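Local coordinates for putative uncharacterized protein (PDB 4F7A) that probably binds mucin O-glycans at the outer membrane, as a SusD-like lipoprotein with a TPR-like helical fold, at residues 128-133 with 149-154; 362-367 with 377-382. All blocks are in the same frame, centred on the assembly; numbering follows the deposited sequence.

The two contacts follow one another along the chain. Neither nests in nor crosses the other. Coming from the N terminus, helix 111-132 ends in residues 128-133. A stretch of 15 residues without helix or strand follows, and contact 1 closes it by joining that helix end to the start of helix 151-174. Contact 2 comes much later. It closes a tighter turn-back of nine residues, which includes the last part of helix 356-371, and lays the loop segment 377-382 against that helix. The two sites lie on opposite sides of the chain's centre. The centres of contact 1 and contact 2 are about 34 Å apart. The nearest atoms of contact 1 and contact 2 are about 20 Å apart, so they do not touch.

Contact 1. Residues 128-133 with 149-154; sequences ITDTYG and DTQEEA
Q151 reaches over to T129, and the two side chains run nearly perpendicular. Q151 NE2 donates to T129 OG1 at 3.1 Å. The N-H points fairly straight (154°), and the hydroxyl lies in the amide plane. Q151 CG stands anti to the backbone N (chi1 -177°), and the extended chain beyond it carries the amide to the neighbouring helix. Q151 NE2 also lies 3.0 Å from T129 O, the carbonyl that accepts from G133 N. The hydroxyl of T129 has a second bond: T129 OG1 donates to G133 O at 2.6 Å, tilted out of the carbonyl plane. Donating one way and accepting the other fixes its rotation. A valine in place of T129 would probably leave Q151 NE2 without its hydroxyl acceptor and the G133 carbonyl without this donor.

The contact joins the C-terminal end of helix 111-132 to the first turn of helix 151-174, two successive helices of this TPR-like, SusD-family protein. T150 and E153 form a capping box at the start of the second helix. E153 N donates to T150 OG1 at 3.1 Å, and T150 N donates back to E153 OE1 at 3.0 Å. G133, the first residue past the first helix, has positive phi; a side chain there would press on the carbonyl O of Y132.

The D130 carboxylate stands nearly perpendicular to the Q151 amide. Its OD1 bonds to Y155 OH and W504 NE1, and its OD2 forms a salt bridge with R210. Q151 OE1 accepts from W504 N.

Contact 2. Residues 362-367 with 377-382; sequences AGVQTS and SLYLTS
Y379 O is gripped by two donors of S382, while the ring of the same tyrosine packs against V364. S382 OG lies 2.7 Å from Y379 O, in the carbonyl plane and on a lone pair. S382 N donates to the same oxygen. One residue earlier the pattern repeats: T381 OG1 donates to L378 O at 2.7 Å, again in plane on a lone pair, and T381 N is the second donor. These paired bonds brace the turn that carries Y379 and L380.

The closest contacts across the segments are apolar, and V364 makes them. Each methyl of V364 goes to a different side chain. CG1 is anti to the backbone N (chi1 175°) and touches Y379, with V364 CG1 3.8 Å from Y379 CD2. Y379 CE2 is almost as close to that methyl. The methyl meets the ring obliquely, and V364 lies roughly crosswise to Y379. The other methyl meets L380: V364 CG2 lies 3.9 Å from L380 CD2. Here the two side chains run antiparallel, side by side, and L380 CD2 also reaches V364 CB.

Q365 adds a looser polar approach. Its amide is held at both ends by the connection between the segments, with OE1 accepting from A376 N and NE2 donating to G374 O. This brings Q365 OE1 within 4.3 Å of S377 N.

Y379 OH bonds to Q426 NE2, and its ring meets that of F368 further along helix 356-371. The segment 377-382 lies against helix 356-371, while V364 also touches F339 of helix 334-346 and Y379 touches I429 of helix 416-431.

Contact 1. Residues 128-133 with 149-154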
loop_
_atom_site.group_PDB
_atom_site.type_symbol
_atom_site.label_atom_id
_atom_site.label_comp_id
_atom_site.label_asym_id
_atom_site.label_seq_id
_atom_site.Cartn_x
_atom_site.Cartn_y
_atom_site.Cartn_z
ATOM N N ILE A 128 -2.211 8.218 3.365
ATOM C CA ILE A 128 -3.445 8.983 3.594
ATOM C C ILE A 128 -3.816 9.848 2.381
ATOM O O ILE A 128 -4.964 9.825 1.949
ATOM C CB ILE A 128 -3.336 9.847 4.893
ATOM C CG1 ILE A 128 -2.980 8.949 6.101
ATOM C CG2 ILE A 128 -4.618 10.650 5.136
ATOM C CD1 ILE A 128 -3.966 7.779 6.349
ATOM N N THR A 129 -2.870 10.604 1.821
ATOM C CA THR A 129 -3.189 11.360 0.618
ATOM C C THR A 129 -3.559 10.414 -0.500
ATOM O O THR A 129 -4.433 10.735 -1.290
ATOM C CB THR A 129 -2.090 12.366 0.136
ATOM O OG1 THR A 129 -2.570 13.034 -1.050
ATOM C CG2 THR A 129 -0.790 11.660 -0.184
ATOM N N ASP A 130 -2.920 9.258 -0.578
ATOM C CA ASP A 130 -3.264 8.310 -1.658
ATOM C C ASP A 130 -4.691 7.717 -1.499
ATOM O O ASP A 130 -5.269 7.196 -2.461
ATOM C CB ASP A 130 -2.218 7.188 -1.761
ATOM C CG ASP A 130 -0.883 7.664 -2.302
ATOM O OD1 ASP A 130 -0.767 8.835 -2.781
ATOM O OD2 ASP A 130 0.072 6.860 -2.219
ATOM N N THR A 131 -5.234 7.798 -0.281
ATOM C CA THR A 131 -6.597 7.370 -0.006
ATOM C C THR A 131 -7.627 8.466 -0.358
ATOM O O THR A 131 -8.590 8.192 -1.040
ATOM C CB THR A 131 -6.729 6.962 1.476
ATOM O OG1 THR A 131 -5.836 5.875 1.744
ATOM C CG2 THR A 131 -8.158 6.544 1.809
ATOM N N TYR A 132 -7.387 9.706 0.080
ATOM C CA TYR A 132 -8.399 10.768 0.063
ATOM C C TYR A 132 -8.120 11.890 -0.925
ATOM O O TYR A 132 -9.037 12.600 -1.324
ATOM C CB TYR A 132 -8.535 11.386 1.477
ATOM C CG TYR A 132 -8.899 10.382 2.554
ATOM C CD1 TYR A 132 -10.212 9.927 2.690
ATOM C CD2 TYR A 132 -7.938 9.878 3.426
ATOM C CE1 TYR A 132 -10.562 8.979 3.665
ATOM C CE2 TYR A 132 -8.268 8.927 4.390
ATOM C CZ TYR A 132 -9.587 8.505 4.524
ATOM O OH TYR A 132 -9.922 7.575 5.468
ATOM N N GLY A 133 -6.860 12.094 -1.269
ATOM C CA GLY A 133 -6.439 13.258 -2.021
ATOM C C GLY A 133 -5.850 14.340 -1.143
ATOM O O GLY A 133 -4.823 14.146 -0.498
ATOM N N ASP A 149 -3.378 20.971 2.303
ATOM C CA ASP A 149 -2.527 20.816 1.116
ATOM C C ASP A 149 -3.317 20.132 0.004
ATOM O O ASP A 149 -3.920 19.093 0.242
ATOM C CB ASP A 149 -1.348 19.870 1.372
ATOM C CG ASP A 149 -0.306 20.414 2.275
ATOM O OD1 ASP A 149 -0.320 21.618 2.607
ATOM O OD2 ASP A 149 0.578 19.591 2.655
ATOM N N THR A 150 -3.239 20.639 -1.225
ATOM C CA THR A 150 -3.619 19.821 -2.396
ATOM C C THR A 150 -2.702 18.589 -2.417
ATOM O O THR A 150 -1.634 18.589 -1.777
ATOM C CB THR A 150 -3.463 20.582 -3.728
ATOM O OG1 THR A 150 -2.077 20.801 -3.961
ATOM C CG2 THR A 150 -4.212 21.959 -3.702
ATOM N N GLN A 151 -3.103 17.525 -3.103
ATOM C CA GLN A 151 -2.235 16.358 -3.193
ATOM C C GLN A 151 -0.868 16.709 -3.782
ATOM O O GLN A 151 0.146 16.173 -3.335
ATOM C CB GLN A 151 -2.883 15.238 -4.004
ATOM C CG GLN A 151 -2.050 13.959 -4.070
ATOM C CD GLN A 151 -2.835 12.800 -4.664
ATOM O OE1 GLN A 151 -3.009 12.736 -5.888
ATOM N NE2 GLN A 151 -3.285 11.850 -3.805
ATOM N N GLU A 152 -0.848 17.581 -4.785
ATOM C CA GLU A 152 0.416 18.015 -5.393
ATOM C C GLU A 152 1.326 18.657 -4.341
ATOM O O GLU A 152 2.508 18.377 -4.279
ATOM C CB GLU A 152 0.153 19.004 -6.525
ATOM C CG GLU A 152 1.428 19.510 -7.222
ATOM C CD GLU A 152 1.126 20.381 -8.429
ATOM O OE1 GLU A 152 -0.015 20.838 -8.579
ATOM O OE2 GLU A 152 2.039 20.594 -9.230
ATOM N N GLU A 153 0.751 19.520 -3.518
ATOM C CA GLU A 153 1.503 20.189 -2.467
ATOM C C GLU A 153 1.989 19.196 -1.417
ATOM O O GLU A 153 3.103 19.357 -0.885
ATOM C CB GLU A 153 0.657 21.272 -1.805
ATOM C CG GLU A 153 0.511 22.502 -2.702
ATOM C CD GLU A 153 -0.695 23.403 -2.338
ATOM O OE1 GLU A 153 -1.533 23.087 -1.460
ATOM O OE2 GLU A 153 -0.812 24.452 -2.974
ATOM N N ALA A 154 1.150 18.218 -1.079
ATOM C CA ALA A 154 1.558 17.168 -0.114
ATOM C C ALA A 154 2.735 16.378 -0.671
ATOM O O ALA A 154 3.713 16.132 0.043
ATOM C CB ALA A 154 0.382 16.238 0.230
#

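Contact 2. Residues 362-367 with 377-382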
loop_
_atom_site.group_PDB
_atom_site.type_symbol
_atom_site.label_atom_id
_atom_site.label_comp_id
_atom_site.label_asym_id
_atom_site.label_seq_id
_atom_site.Cartn_x
_atom_site.Cartn_y
_atom_site.Cartn_z
ATOM N N ALA A 362 14.549 -9.287 -12.000
ATOM C CA ALA A 362 15.099 -9.202 -10.646
ATOM C C ALA A 362 13.982 -9.055 -9.623
ATOM O O ALA A 362 14.049 -9.638 -8.540
ATOM C CB ALA A 362 16.103 -8.068 -10.524
ATOM N N GLY A 363 12.945 -8.298 -9.959
ATOM C CA GLY A 363 11.814 -8.138 -9.051
ATOM C C GLY A 363 11.079 -9.441 -8.762
ATOM O O GLY A 363 10.728 -9.725 -7.624
ATOM N N VAL A 364 10.817 -10.218 -9.802
ATOM C CA VAL A 364 10.104 -11.479 -9.637
ATOM C C VAL A 364 10.973 -12.456 -8.817
ATOM O O VAL A 364 10.484 -13.104 -7.896
ATOM C CB VAL A 364 9.682 -12.100 -10.985
ATOM C CG1 VAL A 364 9.019 -13.510 -10.784
ATOM C CG2 VAL A 364 8.721 -11.136 -11.730
ATOM N N GLN A 365 12.260 -12.560 -9.155
ATOM C CA GLN A 365 13.137 -13.461 -8.456
ATOM C C GLN A 365 13.209 -13.052 -6.975
ATOM O O GLN A 365 13.219 -13.896 -6.071
ATOM C CB GLN A 365 14.548 -13.477 -9.056
ATOM C CG GLN A 365 15.431 -14.396 -8.246
ATOM C CD GLN A 365 14.846 -15.807 -8.195
ATOM O OE1 GLN A 365 14.697 -16.415 -9.286
ATOM N NE2 GLN A 365 14.482 -16.336 -6.939
ATOM N N THR A 366 13.276 -11.752 -6.746
ATOM C CA THR A 366 13.396 -11.223 -5.398
ATOM C C THR A 366 12.143 -11.552 -4.566
ATOM O O THR A 366 12.252 -11.936 -3.385
ATOM C CB THR A 366 13.708 -9.701 -5.432
ATOM O OG1 THR A 366 15.002 -9.501 -6.035
ATOM C CG2 THR A 366 13.724 -9.098 -4.012
ATOM N N SER A 367 10.968 -11.404 -5.177
ATOM C CA SER A 367 9.716 -11.754 -4.536
ATOM C C SER A 367 9.643 -13.252 -4.203
ATOM O O SER A 367 9.299 -13.637 -3.091
ATOM C CB SER A 367 8.542 -11.340 -5.411
ATOM O OG SER A 367 7.330 -11.746 -4.828
ATOM N N SER A 377 13.277 -18.612 -12.636
ATOM C CA SER A 377 13.712 -18.671 -14.022
ATOM C C SER A 377 12.674 -19.321 -14.961
ATOM O O SER A 377 12.403 -18.801 -16.037
ATOM C CB SER A 377 15.076 -19.379 -14.162
ATOM O OG SER A 377 16.091 -18.719 -13.398
ATOM N N LEU A 378 12.123 -20.455 -14.556
ATOM C CA LEU A 378 11.156 -21.185 -15.385
ATOM C C LEU A 378 9.851 -20.375 -15.474
ATOM O O LEU A 378 9.292 -20.198 -16.543
ATOM C CB LEU A 378 10.898 -22.565 -14.797
ATOM C CG LEU A 378 10.138 -23.523 -15.734
ATOM C CD1 LEU A 378 10.812 -23.597 -17.104
ATOM C CD2 LEU A 378 10.030 -24.885 -15.115
ATOM N N TYR A 379 9.413 -19.816 -14.352
ATOM C CA TYR A 379 8.210 -18.985 -14.327
ATOM C C TYR A 379 8.328 -17.793 -15.267
ATOM O O TYR A 379 7.364 -17.441 -15.956
ATOM C CB TYR A 379 7.974 -18.514 -12.899
ATOM C CG TYR A 379 6.831 -17.570 -12.650
ATOM C CD1 TYR A 379 5.580 -18.052 -12.316
ATOM C CD2 TYR A 379 7.032 -16.202 -12.622
ATOM C CE1 TYR A 379 4.533 -17.203 -12.030
ATOM C CE2 TYR A 379 5.983 -15.333 -12.321
ATOM C CZ TYR A 379 4.735 -15.830 -12.033
ATOM O OH TYR A 379 3.678 -14.978 -11.721
ATOM N N LEU A 380 9.519 -17.192 -15.312
ATOM C CA LEU A 380 9.775 -16.028 -16.167
ATOM C C LEU A 380 9.789 -16.349 -17.672
ATOM O O LEU A 380 9.778 -15.426 -18.482
ATOM C CB LEU A 380 11.096 -15.351 -15.744
ATOM C CG LEU A 380 10.970 -14.552 -14.458
ATOM C CD1 LEU A 380 12.395 -14.158 -13.965
ATOM C CD2 LEU A 380 10.031 -13.331 -14.669
ATOM N N THR A 381 9.785 -17.634 -18.036
ATOM C CA THR A 381 9.628 -18.057 -19.424
ATOM C C THR A 381 8.216 -18.524 -19.735
ATOM O O THR A 381 7.932 -18.894 -20.868
ATOM C CB THR A 381 10.549 -19.270 -19.771
ATOM O OG1 THR A 381 10.076 -20.451 -19.097
ATOM C CG2 THR A 381 11.949 -19.009 -19.389
ATOM N N SER A 382 7.321 -18.519 -18.757
ATOM C CA SER A 382 6.080 -19.251 -18.928
ATOM C C SER A 382 5.018 -18.460 -19.700
ATOM O O SER A 382 5.070 -17.248 -19.816
ATOM C CB SER A 382 5.551 -19.743 -17.583
ATOM O OG SER A 382 5.148 -18.664 -16.785
#